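Local coordinates for protein endonuclease EndoMS (PDB 5GKE) that cuts double-stranded DNA at mismatched base pairs as a dimeric restriction-type endonuclease, with a magnesium ion bound in its nuclease domain, at residues D172-V177 with G205-G210; Q192-V197 with E226-E231. The protein carries 1 engineered substitution. All blocks are in the same frame, centred on the assembly; numbering follows the deposited sequence.

Contact 1 (D172-V177 with G205-G210); sequences DGNIVV and GDKVRG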
loop_
_atom_site.group_PDB
_atom_site.type_symbol
_atom_site.label_atom_id
_atom_site.label_comp_id
_atom_site.label_asym_id
_atom_site.label_seq_id
_atom_site.Cartn_x
_atom_site.Cartn_y
_atom_site.Cartn_z
ATOM N N ASP A 172 -28.828 8.835 -27.109
ATOM C CA ASP A 172 -30.246 8.607 -26.866
ATOM C C ASP A 172 -30.764 9.448 -25.703
ATOM O O ASP A 172 -31.911 9.284 -25.287
ATOM C CB ASP A 172 -30.515 7.127 -26.594
ATOM C CG ASP A 172 -30.834 6.351 -27.857
ATOM O OD1 ASP A 172 -30.511 6.851 -28.958
ATOM O OD2 ASP A 172 -31.405 5.242 -27.751
ATOM N N GLY A 173 -29.906 10.309 -25.156
ATOM C CA GLY A 173 -30.279 11.199 -24.061
ATOM C C GLY A 173 -30.256 10.630 -22.639
ATOM O O GLY A 173 -30.715 11.279 -21.697
ATOM N N ASN A 174 -29.736 9.418 -22.474
ATOM C CA ASN A 174 -29.537 8.857 -21.143
ATOM C C ASN A 174 -28.319 9.472 -20.442
ATOM O O ASN A 174 -27.369 9.898 -21.093
ATOM C CB ASN A 174 -29.363 7.339 -21.218
ATOM C CG ASN A 174 -30.526 6.645 -21.904
ATOM O OD1 ASN A 174 -31.633 6.598 -21.365
ATOM N ND2 ASN A 174 -30.273 6.070 -23.085
ATOM N N ILE A 175 -28.360 9.529 -19.117
ATOM C CA ILE A 175 -27.174 9.818 -18.326
ATOM C C ILE A 175 -26.239 8.592 -18.324
ATOM O O ILE A 175 -26.697 7.450 -18.167
ATOM C CB ILE A 175 -27.535 10.173 -16.869
ATOM C CG1 ILE A 175 -28.544 11.321 -16.806
ATOM C CG2 ILE A 175 -26.288 10.513 -16.075
ATOM C CD1 ILE A 175 -28.093 12.517 -17.528
ATOM N N VAL A 176 -24.937 8.818 -18.495
ATOM C CA VAL A 176 -23.965 7.724 -18.436
ATOM C C VAL A 176 -22.960 7.923 -17.297
ATOM O O VAL A 176 -22.318 8.971 -17.198
ATOM C CB VAL A 176 -23.202 7.571 -19.769
ATOM C CG1 VAL A 176 -22.148 6.484 -19.659
ATOM C CG2 VAL A 176 -24.170 7.264 -20.904
ATOM N N VAL A 177 -22.876 6.929 -16.415
ATOM C CA VAL A 177 -21.756 6.792 -15.485
ATOM C C VAL A 177 -20.695 5.921 -16.100
ATOM O O VAL A 177 -21.004 4.826 -16.573
ATOM C CB VAL A 177 -22.134 6.115 -14.169
ATOM C CG1 VAL A 177 -21.128 6.487 -13.098
ATOM C CG2 VAL A 177 -23.511 6.482 -13.759
ATOM N N GLY A 205 -34.331 8.632 -12.810
ATOM C CA GLY A 205 -35.119 7.453 -13.146
ATOM C C GLY A 205 -34.395 6.481 -14.058
ATOM O O GLY A 205 -33.171 6.466 -14.090
ATOM N N ASP A 206 -35.150 5.711 -14.842
ATOM C CA ASP A 206 -34.612 4.617 -15.662
ATOM C C ASP A 206 -33.601 5.069 -16.735
ATOM O O ASP A 206 -32.984 4.243 -17.415
ATOM C CB ASP A 206 -35.765 3.859 -16.323
ATOM C CG ASP A 206 -35.299 2.642 -17.108
ATOM O OD1 ASP A 206 -34.368 1.943 -16.640
ATOM O OD2 ASP A 206 -35.855 2.389 -18.200
ATOM N N LYS A 207 -33.396 6.378 -16.845
ATOM C CA LYS A 207 -32.606 6.983 -17.921
ATOM C C LYS A 207 -31.087 6.965 -17.680
ATOM O O LYS A 207 -30.355 7.745 -18.290
ATOM C CB LYS A 207 -33.067 8.423 -18.170
ATOM C CG LYS A 207 -34.445 8.517 -18.832
ATOM C CD LYS A 207 -34.418 8.009 -20.278
ATOM C CE LYS A 207 -35.064 8.993 -21.252
ATOM N NZ LYS A 207 -34.374 9.061 -22.578
ATOM N N VAL A 208 -30.634 6.166 -16.718
ATOM C CA VAL A 208 -29.211 6.058 -16.414
ATOM C C VAL A 208 -28.586 4.743 -16.902
ATOM O O VAL A 208 -29.128 3.662 -16.681
ATOM C CB VAL A 208 -28.981 6.203 -14.912
ATOM C CG1 VAL A 208 -27.505 6.216 -14.600
ATOM C CG2 VAL A 208 -29.623 7.492 -14.423
ATOM N N ARG A 209 -27.456 4.855 -17.595
ATOM C CA ARG A 209 -26.629 3.702 -17.965
ATOM C C ARG A 209 -25.320 3.702 -17.176
ATOM O O ARG A 209 -24.716 4.761 -17.003
ATOM C CB ARG A 209 -26.303 3.714 -19.449
ATOM C CG ARG A 209 -27.463 3.449 -20.370
ATOM C CD ARG A 209 -27.079 3.829 -21.786
ATOM N NE ARG A 209 -25.991 3.004 -22.304
ATOM C CZ ARG A 209 -25.184 3.371 -23.292
ATOM N NH1 ARG A 209 -25.330 4.566 -23.838
ATOM N NH2 ARG A 209 -24.218 2.557 -23.719
ATOM N N GLY A 210 -24.936 2.554 -16.615
ATOM C CA GLY A 210 -23.587 2.371 -16.100
ATOM C C GLY A 210 -22.659 1.650 -17.055
ATOM O O GLY A 210 -23.034 0.647 -17.670
#
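Arg-209 N gives the central backbone bond of a parallel ladder to Ile-175 O, at 2.8 Å and almost straight (173°). Arg-209 O then accepts from Val-177 N at 2.9 Å. Lys-207 O accepts from Ile-175 N at 2.8 Å, a bond noticeably bent at 134° where the strands begin to pair. Alpha hydrogens add weaker CH···O contacts, from Val-208 CA to Ile-175 O and from Val-176 CA to Arg-209 O. The paired segments keep an even spacing and are only slightly twisted against each other.

These are the neighbouring strands 175-180 and 208-214 of a beta-alpha-beta unit, joined through helix 187-204, in the PD-(D/E)XK-type nuclease domain. Beta-branched residues suit such extended backbone. On one face Val-177 CG2 lies 4.1 Å from Val-208 CG1, and both valines pack on Leu-200 of the covering helix. Ile-175 meets Val-208 CG2 through its CB, at 4.2 Å, while the end of its side chain leads away from the partner strand. Gly-210 continues this face without a side chain.

Val-176 and Arg-209 occupy the other face, lying side by side and pointing the same way, with Val-176 CG2 4.2 Å from Arg-209 NH1 and oblique to the guanidinium plane. The arginine's charged end is held by Glu-147 and Asp-170 through NH1 and by Glu-231 through NE, so three carboxylates fix the guanidinium group and probably balance its charge.

At the strand entrance Asn-174 crosses Lys-207 at about a right angle. Its CG stands anti to the carbonyl carbon (chi1 -56°), and OD1 rests 3.3 Å from Lys-207 CD, a contact with the aliphatic chain. Bends along the lysine carry NZ back toward the turn, only near Asp-172 O, at 3.7 Å, too far to count as a hydrogen bond. Gly-173 suits that turn because its phi is positive.

Contact 2 (Q192-V197 with E226-E231); sequences QLKSYV and EKEGLE. With nucleotides of chain C.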
loop_
_atom_site.group_PDB
_atom_site.type_symbol
_atom_site.label_atom_id
_atom_site.label_comp_id
_atom_site.label_asym_id
_atom_site.label_seq_id
_atom_site.Cartn_x
_atom_site.Cartn_y
_atom_site.Cartn_z
ATOM N N GLN A 192 -18.929 -0.121 -6.878
ATOM C CA GLN A 192 -18.828 1.317 -7.081
ATOM C C GLN A 192 -19.831 1.773 -8.154
ATOM O O GLN A 192 -20.696 2.603 -7.899
ATOM C CB GLN A 192 -17.406 1.694 -7.502
ATOM C CG GLN A 192 -16.544 2.326 -6.420
ATOM C CD GLN A 192 -15.119 2.596 -6.917
ATOM O OE1 GLN A 192 -14.785 3.696 -7.407
ATOM N NE2 GLN A 192 -14.281 1.589 -6.806
ATOM N N LEU A 193 -19.704 1.195 -9.346
ATOM C CA LEU A 193 -20.560 1.505 -10.474
ATOM C C LEU A 193 -22.056 1.361 -10.153
ATOM O O LEU A 193 -22.831 2.258 -10.426
ATOM C CB LEU A 193 -20.200 0.605 -11.660
ATOM C CG LEU A 193 -21.007 0.884 -12.938
ATOM C CD1 LEU A 193 -20.879 2.355 -13.323
ATOM C CD2 LEU A 193 -20.575 -0.015 -14.106
ATOM N N LYS A 194 -22.449 0.224 -9.592
ATOM C CA LYS A 194 -23.838 -0.024 -9.248
ATOM C C LYS A 194 -24.325 1.038 -8.276
ATOM O O LYS A 194 -25.415 1.585 -8.417
ATOM C CB LYS A 194 -23.994 -1.428 -8.643
ATOM C CG LYS A 194 -25.343 -1.735 -7.986
ATOM C CD LYS A 194 -25.458 -3.227 -7.683
ATOM C CE LYS A 194 -26.838 -3.623 -7.168
ATOM N NZ LYS A 194 -27.111 -3.127 -5.806
ATOM N N SER A 195 -23.496 1.326 -7.288
ATOM C CA SER A 195 -23.817 2.331 -6.297
ATOM C C SER A 195 -24.085 3.705 -6.934
ATOM O O SER A 195 -25.015 4.419 -6.536
ATOM C CB SER A 195 -22.683 2.425 -5.277
ATOM O OG SER A 195 -23.031 3.248 -4.188
ATOM N N TYR A 196 -23.289 4.072 -7.934
ATOM C CA TYR A 196 -23.439 5.401 -8.522
ATOM C C TYR A 196 -24.692 5.448 -9.374
ATOM O O TYR A 196 -25.444 6.420 -9.345
ATOM C CB TYR A 196 -22.222 5.782 -9.358
ATOM C CG TYR A 196 -20.936 5.775 -8.578
ATOM C CD1 TYR A 196 -20.907 6.158 -7.233
ATOM C CD2 TYR A 196 -19.739 5.376 -9.184
ATOM C CE1 TYR A 196 -19.724 6.143 -6.515
ATOM C CE2 TYR A 196 -18.543 5.365 -8.476
ATOM C CZ TYR A 196 -18.543 5.738 -7.149
ATOM O OH TYR A 196 -17.361 5.716 -6.462
ATOM N N VAL A 197 -24.904 4.384 -10.136
ATOM C CA VAL A 197 -26.043 4.308 -11.022
ATOM C C VAL A 197 -27.345 4.433 -10.229
ATOM O O VAL A 197 -28.254 5.153 -10.635
ATOM C CB VAL A 197 -26.035 3.010 -11.819
ATOM C CG1 VAL A 197 -27.413 2.751 -12.441
ATOM C CG2 VAL A 197 -24.957 3.065 -12.882
ATOM N N GLU A 226 -23.395 -8.237 -15.273
ATOM C CA GLU A 226 -24.485 -8.721 -16.098
ATOM C C GLU A 226 -25.784 -8.827 -15.326
ATOM O O GLU A 226 -26.830 -8.398 -15.801
ATOM C CB GLU A 226 -24.117 -10.071 -16.692
ATOM C CG GLU A 226 -23.024 -9.973 -17.727
ATOM C CD GLU A 226 -22.527 -11.331 -18.181
ATOM O OE1 GLU A 226 -22.818 -12.333 -17.488
ATOM O OE2 GLU A 226 -21.849 -11.393 -19.232
ATOM N N LYS A 227 -25.710 -9.386 -14.126
ATOM C CA LYS A 227 -26.882 -9.512 -13.282
ATOM C C LYS A 227 -27.562 -8.163 -13.114
ATOM O O LYS A 227 -28.770 -8.065 -13.148
ATOM C CB LYS A 227 -26.501 -10.102 -11.917
ATOM C CG LYS A 227 -27.521 -9.853 -10.789
ATOM C CD LYS A 227 -27.123 -10.584 -9.497
ATOM C CE LYS A 227 -27.961 -10.140 -8.292
ATOM N NZ LYS A 227 -27.693 -8.727 -7.849
ATOM N N GLU A 228 -26.784 -7.108 -12.962
ATOM C CA GLU A 228 -27.372 -5.822 -12.627
ATOM C C GLU A 228 -27.728 -4.999 -13.852
ATOM O O GLU A 228 -28.145 -3.855 -13.730
ATOM C CB GLU A 228 -26.428 -5.043 -11.725
ATOM C CG GLU A 228 -26.541 -5.476 -10.288
ATOM C CD GLU A 228 -27.933 -5.265 -9.756
ATOM O OE1 GLU A 228 -28.378 -6.089 -8.928
ATOM O OE2 GLU A 228 -28.573 -4.261 -10.154
ATOM N N GLY A 229 -27.566 -5.593 -15.028
ATOM C CA GLY A 229 -27.807 -4.893 -16.276
ATOM C C GLY A 229 -26.859 -3.728 -16.503
ATOM O O GLY A 229 -27.277 -2.652 -16.910
ATOM N N LEU A 230 -25.573 -3.946 -16.249
ATOM C CA LEU A 230 -24.573 -2.900 -16.414
ATOM C C LEU A 230 -23.671 -3.287 -17.578
ATOM O O LEU A 230 -23.610 -4.457 -17.942
ATOM C CB LEU A 230 -23.779 -2.695 -15.123
ATOM C CG LEU A 230 -24.561 -2.025 -13.990
ATOM C CD1 LEU A 230 -23.748 -1.946 -12.725
ATOM C CD2 LEU A 230 -24.967 -0.642 -14.407
ATOM N N GLU A 231 -23.027 -2.309 -18.208
ATOM C CA GLU A 231 -22.265 -2.599 -19.418
ATOM C C GLU A 231 -20.754 -2.614 -19.200
ATOM O O GLU A 231 -20.265 -2.258 -18.134
ATOM C CB GLU A 231 -22.614 -1.581 -20.494
ATOM C CG GLU A 231 -24.084 -1.542 -20.848
ATOM C CD GLU A 231 -24.448 -0.302 -21.645
ATOM O OE1 GLU A 231 -25.305 0.477 -21.166
ATOM O OE2 GLU A 231 -23.874 -0.109 -22.744
ATOM P P DA C 5 -16.031 7.052 -3.179
ATOM O OP1 DA C 5 -17.045 7.245 -4.239
ATOM O OP2 DA C 5 -16.188 6.053 -2.093
ATOM O "O5'" DA C 5 -14.648 6.780 -3.930
ATOM C "C5'" DA C 5 -14.280 7.592 -5.026
ATOM C "C4'" DA C 5 -12.867 7.281 -5.463
ATOM O "O4'" DA C 5 -11.932 7.702 -4.431
ATOM C "C3'" DA C 5 -12.590 5.796 -5.721
ATOM O "O3'" DA C 5 -11.889 5.661 -6.953
ATOM C "C2'" DA C 5 -11.743 5.389 -4.513
ATOM C "C1'" DA C 5 -10.998 6.676 -4.228
ATOM N N9 DA C 5 -10.470 6.746 -2.872
ATOM C C8 DA C 5 -11.096 6.366 -1.717
ATOM N N7 DA C 5 -10.359 6.518 -0.641
ATOM C C5 DA C 5 -9.160 7.020 -1.129
ATOM C C6 DA C 5 -7.952 7.391 -0.498
ATOM N N6 DA C 5 -7.752 7.316 0.822
ATOM N N1 DA C 5 -6.956 7.848 -1.278
ATOM C C2 DA C 5 -7.152 7.927 -2.600
ATOM N N3 DA C 5 -8.234 7.611 -3.307
ATOM C C4 DA C 5 -9.212 7.160 -2.502
ATOM P P DC C 6 -11.231 4.268 -7.430
ATOM O OP1 DC C 6 -11.771 3.982 -8.778
ATOM O OP2 DC C 6 -11.305 3.222 -6.390
ATOM O "O5'" DC C 6 -9.706 4.683 -7.638
ATOM C "C5'" DC C 6 -9.404 5.762 -8.511
ATOM C "C4'" DC C 6 -7.928 6.086 -8.491
ATOM O "O4'" DC C 6 -7.497 6.328 -7.130
ATOM C "C3'" DC C 6 -7.015 4.992 -9.019
ATOM O "O3'" DC C 6 -5.882 5.600 -9.613
ATOM C "C2'" DC C 6 -6.648 4.234 -7.749
ATOM C "C1'" DC C 6 -6.509 5.385 -6.767
ATOM N N1 DC C 6 -6.726 5.022 -5.331
ATOM C C2 DC C 6 -5.718 5.274 -4.397
ATOM O O2 DC C 6 -4.649 5.757 -4.782
ATOM N N3 DC C 6 -5.935 4.969 -3.094
ATOM C C4 DC C 6 -7.112 4.446 -2.716
ATOM N N4 DC C 6 -7.283 4.158 -1.419
ATOM C C5 DC C 6 -8.155 4.190 -3.654
ATOM C C6 DC C 6 -7.925 4.496 -4.936
#
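Leu-193 and Leu-230 reach toward each other tip to tip, with Leu-193 CG 3.9 Å from Leu-230 CD1. They join helix 187-204 of the nuclease domain to the chain leaving helix 219-227, which ends in a Schellman motif: Gly-229 adopts positive phi and turns the chain toward strand 231-234. Glycine takes this conformation readily, and the turn delivers Leu-230 to the helix. Leu-230 CG sits anti to the carbonyl carbon (chi1 -71°), and its two methyls divide the work: CD1 meets Leu-193 and the root of Lys-194, while CD2 lies 4.0 Å from Val-197 CG2 as these two side chains slide past each other in opposite directions. Branched apolar residues fit this buried seam.

Beside the leucines, Lys-194 and Glu-228 cross obliquely. The lysine is extended as far as CE, which lies 3.3 Å from Glu-228 CD, but the final bend takes NZ to Glu-198 of its own chain and to Glu-198 of the second subunit. Glu-228 OE1 instead forms a salt bridge with Lys-227 NZ, accepting its 2.9 Å hydrogen bond through the anti lone pair. Replacing Glu-228 by an alanine is likely to leave Lys-227 without this charged mate and the aliphatic chain of Lys-194 without its cover.

The helix's other side serves the DNA. Gln-192 belongs to the magnesium site with Glu-179, close to the phosphate of DC6 of chain C. The Tyr-196 ring turns its edge to the DNA backbone, and its OH donates a 2.7 Å hydrogen bond to OP1 of DA5 of chain C.

In the fold
Beyond the N-terminal PH-like domain, the chain enters the nuclease domain, and contact 1 begins in the turn leading into strand 175-180. It passes through helix 187-204, which carries the first half of contact 2, and returns in strand 208-214, so that contact 1 closes the beta-alpha-beta loop. Helix 219-227 follows, and contact 2 closes a second loop as the chain enters strand 231-234, outermost in this chain's sheet. The two loops cross rather than nest, since their segments alternate. They meet round Gly-210, whose CA packs on Val-197 and Leu-230, and through Arg-209 and Glu-231. Together they tie three consecutive parallel strands and both helices into one layered unit beside the magnesium site.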